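PDB 6BAF: photoreceptor-histidine kinase BphP from Stigmatella aurantiaca DW4/3-1, which probably senses red and far-red light through a bilin chromophore bound in its N-terminal domains and passes the signal to a histidine kinase module. Local coordinates for residues A[9-21]-A[209-221]. Residues are numbered along the deposited sequence; the frame is centred on the assembly and turned at random.
Sequences HIPGAIQPHGVLL and IIPTIDYQPARVR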
loop_
_atom_site.group_PDB
_atom_site.type_symbol
_atom_site.label_atom_id
_atom_site.label_comp_id
_atom_site.label_asym_id
_atom_site.label_seq_id
_atom_site.Cartn_x
_atom_site.Cartn_y
_atom_site.Cartn_z
ATOM N N HIS A 9 -6.156 27.886 -11.325
ATOM C CA HIS A 9 -7.161 26.954 -10.813
ATOM C C HIS A 9 -8.505 27.054 -11.537
ATOM O O HIS A 9 -9.400 26.246 -11.273
ATOM C CB HIS A 9 -7.378 27.170 -9.313
ATOM C CG HIS A 9 -7.855 28.559 -8.983
ATOM N ND1 HIS A 9 -7.131 29.688 -9.318
ATOM C CD2 HIS A 9 -9.002 29.003 -8.401
ATOM C CE1 HIS A 9 -7.807 30.769 -8.956
ATOM N NE2 HIS A 9 -8.943 30.384 -8.394
ATOM N N ILE A 10 -8.671 27.985 -12.467
ATOM C CA ILE A 10 -9.947 28.075 -13.184
ATOM C C ILE A 10 -9.675 28.195 -14.680
ATOM O O ILE A 10 -10.117 29.169 -15.304
ATOM C CB ILE A 10 -10.785 29.273 -12.698
ATOM C CG1 ILE A 10 -9.889 30.522 -12.586
ATOM C CG2 ILE A 10 -11.438 28.980 -11.344
ATOM C CD1 ILE A 10 -10.671 31.871 -12.310
ATOM N N PRO A 11 -8.966 27.253 -15.303
ATOM C CA PRO A 11 -8.757 27.365 -16.755
ATOM C C PRO A 11 -10.015 27.166 -17.585
ATOM O O PRO A 11 -10.014 27.521 -18.766
ATOM C CB PRO A 11 -7.729 26.251 -17.049
ATOM C CG PRO A 11 -8.049 25.183 -15.973
ATOM C CD PRO A 11 -8.256 26.071 -14.736
ATOM N N GLY A 12 -11.080 26.584 -17.056
ATOM C CA GLY A 12 -12.221 26.344 -17.921
ATOM C C GLY A 12 -12.094 25.135 -18.803
ATOM O O GLY A 12 -13.030 24.849 -19.592
ATOM N N ALA A 13 -10.991 24.383 -18.672
ATOM C CA ALA A 13 -10.721 23.268 -19.569
ATOM C C ALA A 13 -9.903 22.209 -18.844
ATOM O O ALA A 13 -9.268 22.474 -17.816
ATOM C CB ALA A 13 -9.981 23.740 -20.824
ATOM N N ILE A 14 -9.899 21.007 -19.419
ATOM C CA ILE A 14 -9.158 19.884 -18.888
ATOM C C ILE A 14 -8.238 19.295 -19.961
ATOM O O ILE A 14 -8.369 19.556 -21.161
ATOM C CB ILE A 14 -10.087 18.783 -18.355
ATOM C CG1 ILE A 14 -10.932 18.264 -19.499
ATOM C CG2 ILE A 14 -10.900 19.257 -17.190
ATOM C CD1 ILE A 14 -11.398 16.880 -19.248
ATOM N N GLN A 15 -7.339 18.445 -19.500
ATOM C CA GLN A 15 -6.507 17.656 -20.384
ATOM C C GLN A 15 -7.365 16.536 -20.938
ATOM O O GLN A 15 -8.067 15.868 -20.176
ATOM C CB GLN A 15 -5.317 17.111 -19.604
ATOM C CG GLN A 15 -4.429 18.200 -19.017
ATOM C CD GLN A 15 -3.241 17.631 -18.245
ATOM O OE1 GLN A 15 -2.480 16.818 -18.783
ATOM N NE2 GLN A 15 -3.085 18.038 -16.980
ATOM N N PRO A 16 -7.382 16.320 -22.253
ATOM C CA PRO A 16 -8.452 15.513 -22.848
ATOM C C PRO A 16 -8.292 14.007 -22.732
ATOM O O PRO A 16 -9.113 13.294 -23.319
ATOM C CB PRO A 16 -8.420 15.948 -24.325
ATOM C CG PRO A 16 -7.004 16.383 -24.541
ATOM C CD PRO A 16 -6.561 17.012 -23.265
ATOM N N HIS A 17 -7.304 13.462 -21.998
ATOM C CA HIS A 17 -7.247 11.995 -21.912
ATOM C C HIS A 17 -8.248 11.420 -20.933
ATOM O O HIS A 17 -8.399 10.193 -20.887
ATOM C CB HIS A 17 -5.852 11.501 -21.511
ATOM C CG HIS A 17 -5.366 12.059 -20.209
ATOM N ND1 HIS A 17 -4.839 13.331 -20.095
ATOM C CD2 HIS A 17 -5.340 11.526 -18.963
ATOM C CE1 HIS A 17 -4.495 13.551 -18.836
ATOM N NE2 HIS A 17 -4.803 12.475 -18.125
ATOM N N GLY A 18 -8.915 12.259 -20.128
ATOM C CA GLY A 18 -10.006 11.813 -19.278
ATOM C C GLY A 18 -11.208 12.719 -19.496
ATOM O O GLY A 18 -11.152 13.663 -20.283
ATOM N N VAL A 19 -12.298 12.405 -18.803
ATOM C CA VAL A 19 -13.505 13.216 -18.877
ATOM C C VAL A 19 -13.752 13.787 -17.490
ATOM O O VAL A 19 -13.571 13.090 -16.492
ATOM C CB VAL A 19 -14.737 12.423 -19.372
ATOM C CG1 VAL A 19 -16.033 13.221 -19.095
ATOM C CG2 VAL A 19 -14.635 12.204 -20.852
ATOM N N LEU A 20 -14.164 15.052 -17.430
ATOM C CA LEU A 20 -14.611 15.661 -16.185
ATOM C C LEU A 20 -16.122 15.878 -16.224
ATOM O O LEU A 20 -16.642 16.450 -17.184
ATOM C CB LEU A 20 -13.893 16.974 -15.960
ATOM C CG LEU A 20 -14.214 17.624 -14.612
ATOM C CD1 LEU A 20 -12.941 18.144 -13.956
ATOM C CD2 LEU A 20 -15.281 18.744 -14.818
ATOM N N LEU A 21 -16.815 15.416 -15.190
ATOM C CA LEU A 21 -18.232 15.676 -14.974
ATOM C C LEU A 21 -18.414 16.402 -13.649
ATOM O O LEU A 21 -17.666 16.162 -12.702
ATOM C CB LEU A 21 -19.021 14.369 -14.935
ATOM C CG LEU A 21 -18.807 13.390 -16.084
ATOM C CD1 LEU A 21 -19.585 12.130 -15.768
ATOM C CD2 LEU A 21 -19.264 13.996 -17.434
ATOM N N ILE A 209 0.041 15.707 -13.010
ATOM C CA ILE A 209 0.608 14.964 -14.126
ATOM C C ILE A 209 0.167 15.597 -15.440
ATOM O O ILE A 209 -1.014 15.935 -15.630
ATOM C CB ILE A 209 0.253 13.458 -14.074
ATOM C CG1 ILE A 209 1.050 12.730 -15.171
ATOM C CG2 ILE A 209 -1.246 13.216 -14.221
ATOM C CD1 ILE A 209 1.041 11.239 -15.053
ATOM N N ILE A 210 1.131 15.751 -16.348
ATOM C CA ILE A 210 0.915 16.225 -17.713
ATOM C C ILE A 210 1.451 15.138 -18.640
ATOM O O ILE A 210 2.648 15.138 -18.946
ATOM C CB ILE A 210 1.630 17.564 -17.939
ATOM C CG1 ILE A 210 1.248 18.545 -16.839
ATOM C CG2 ILE A 210 1.364 18.122 -19.371
ATOM C CD1 ILE A 210 2.202 19.731 -16.726
ATOM N N PRO A 211 0.635 14.175 -19.072
ATOM C CA PRO A 211 1.196 13.028 -19.820
ATOM C C PRO A 211 1.643 13.375 -21.225
ATOM O O PRO A 211 2.441 12.622 -21.792
ATOM C CB PRO A 211 0.051 12.004 -19.833
ATOM C CG PRO A 211 -1.197 12.784 -19.461
ATOM C CD PRO A 211 -0.771 13.979 -18.676
ATOM N N THR A 212 1.124 14.452 -21.822
ATOM C CA THR A 212 1.694 15.043 -23.026
ATOM C C THR A 212 1.475 16.550 -22.987
ATOM O O THR A 212 0.365 17.015 -22.672
ATOM C CB THR A 212 1.096 14.464 -24.306
ATOM O OG1 THR A 212 1.692 15.148 -25.408
ATOM C CG2 THR A 212 -0.426 14.642 -24.377
ATOM N N ILE A 213 2.529 17.319 -23.272
ATOM C CA ILE A 213 2.338 18.763 -23.307
ATOM C C ILE A 213 1.634 19.243 -24.566
ATOM O O ILE A 213 1.284 20.417 -24.626
ATOM C CB ILE A 213 3.647 19.554 -23.188
ATOM C CG1 ILE A 213 4.432 19.455 -24.500
ATOM C CG2 ILE A 213 4.419 19.107 -21.943
ATOM C CD1 ILE A 213 5.675 20.362 -24.525
ATOM N N ASP A 214 1.379 18.370 -25.552
ATOM C CA ASP A 214 0.676 18.714 -26.800
ATOM C C ASP A 214 -0.728 18.142 -26.740
ATOM O O ASP A 214 -0.955 16.966 -27.051
ATOM C CB ASP A 214 1.406 18.168 -28.022
ATOM C CG ASP A 214 2.769 18.806 -28.198
ATOM O OD1 ASP A 214 2.853 20.055 -28.054
ATOM O OD2 ASP A 214 3.752 18.054 -28.439
ATOM N N TYR A 215 -1.672 18.964 -26.323
ATOM C CA TYR A 215 -3.043 18.502 -26.239
ATOM C C TYR A 215 -3.938 19.685 -26.545
ATOM O O TYR A 215 -3.562 20.842 -26.333
ATOM C CB TYR A 215 -3.359 17.912 -24.850
ATOM C CG TYR A 215 -3.294 18.904 -23.686
ATOM C CD1 TYR A 215 -4.424 19.641 -23.311
ATOM C CD2 TYR A 215 -2.128 19.075 -22.951
ATOM C CE1 TYR A 215 -4.382 20.553 -22.242
ATOM C CE2 TYR A 215 -2.065 19.970 -21.877
ATOM C CZ TYR A 215 -3.206 20.708 -21.540
ATOM O OH TYR A 215 -3.172 21.567 -20.494
ATOM N N GLN A 216 -5.131 19.386 -27.023
ATOM C CA GLN A 216 -6.114 20.425 -27.216
ATOM C C GLN A 216 -6.996 20.477 -25.974
ATOM O O GLN A 216 -7.718 19.494 -25.711
ATOM C CB GLN A 216 -6.937 20.132 -28.471
ATOM C CG GLN A 216 -8.089 21.093 -28.700
ATOM C CD GLN A 216 -7.650 22.230 -29.615
ATOM O OE1 GLN A 216 -7.617 23.395 -29.197
ATOM N NE2 GLN A 216 -7.266 21.888 -30.866
ATOM N N PRO A 217 -6.975 21.563 -25.190
ATOM C CA PRO A 217 -7.786 21.606 -23.960
ATOM C C PRO A 217 -9.250 21.343 -24.274
ATOM O O PRO A 217 -9.761 21.783 -25.303
ATOM C CB PRO A 217 -7.551 23.029 -23.426
ATOM C CG PRO A 217 -6.199 23.443 -23.980
ATOM C CD PRO A 217 -6.204 22.805 -25.392
ATOM N N ALA A 218 -9.903 20.514 -23.454
ATOM C CA ALA A 218 -11.320 20.191 -23.651
ATOM C C ALA A 218 -12.156 21.095 -22.731
ATOM O O ALA A 218 -12.090 20.966 -21.498
ATOM C CB ALA A 218 -11.598 18.714 -23.368
ATOM N N ARG A 219 -12.911 22.027 -23.325
ATOM C CA ARG A 219 -13.725 22.954 -22.536
ATOM C C ARG A 219 -14.745 22.197 -21.693
ATOM O O ARG A 219 -15.286 21.165 -22.098
ATOM C CB ARG A 219 -14.455 23.974 -23.439
ATOM C CG ARG A 219 -13.491 24.804 -24.289
ATOM C CD ARG A 219 -12.947 25.997 -23.512
ATOM N NE ARG A 219 -11.511 26.094 -23.806
ATOM C CZ ARG A 219 -10.622 26.860 -23.152
ATOM N NH1 ARG A 219 -11.023 27.633 -22.117
ATOM N NH2 ARG A 219 -9.326 26.826 -23.538
ATOM N N VAL A 220 -15.002 22.725 -20.504
ATOM C CA VAL A 220 -16.032 22.186 -19.627
ATOM C C VAL A 220 -17.310 22.963 -19.910
ATOM O O VAL A 220 -17.380 24.165 -19.632
ATOM C CB VAL A 220 -15.640 22.296 -18.151
ATOM C CG1 VAL A 220 -16.725 21.685 -17.321
ATOM C CG2 VAL A 220 -14.295 21.585 -17.904
ATOM N N ARG A 221 -18.306 22.283 -20.473
ATOM C CA ARG A 221 -19.602 22.883 -20.770
ATOM C C ARG A 221 -20.521 22.709 -19.572
ATOM O O ARG A 221 -20.423 21.722 -18.846
ATOM C CB ARG A 221 -20.262 22.217 -21.991
ATOM C CG ARG A 221 -19.346 21.997 -23.186
ATOM C CD ARG A 221 -19.390 23.112 -24.249
ATOM N NE ARG A 221 -18.654 22.714 -25.468
ATOM C CZ ARG A 221 -19.170 21.961 -26.455
ATOM N NH1 ARG A 221 -20.437 21.516 -26.395
ATOM N NH2 ARG A 221 -18.418 21.645 -27.511
HETATM O O HOH W 1 -1.795 15.979 -21.243
#
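Gln15 reaches from the 9-21 segment across the ring of Tyr215 to the end of strand 207-210. Beyond CB, Gln15 CG sits over one face of the Tyr215 ring, 4.1 Å from the centroid, in a CH-pi contact. CG lies anti to the carbonyl carbon (chi1 -61°) and the chain runs on extended, which carries the amide past the ring, their planes 25° apart. Gln15 CD comes within 3.8 Å of Ile209 O. Gln15 NE2 donates to Ile209 O at 3.2 Å, with the acceptor close to the amide plane. The same NE2 also hydrogen-bonds to the backbone carbonyl of Arg238. Gln15 OE1 accepts a hydrogen bond from a water, which also donates to Thr212 O; OE1 itself lies 3.3 Å from Pro211 CD. With an alanine here, Ile209 O and Arg238 O would probably both lose this amide donor, and the CH-pi contact on Tyr215 would go. The Tyr215 hydroxyl is held by Ser239 and Val240.

The segments belong to the PAS and GAF domains. Strand 218-222 of the GAF sequence joins the PAS sheet, between strands 13-14 and 30-34. This fits the phytochrome knot, in which the N-terminal segment threads a GAF loop. Ile14 and Ala218 form an antiparallel hydrogen-bonded pair: Ala218 N to Ile14 O is 2.9 Å, and Ile14 N to Ala218 O 3.0 Å. Val220 N adds a hydrogen bond to Gly12 O.

Ala13 CB lies over the centre of the Arg219 guanidinium face, 3.9 Å above its plane. Pro16 CD meets Tyr215 CD1 at 3.4 Å. Pro211 CG packs on a face of the His17 ring. Ile210, just before Pro211, touches the bilin.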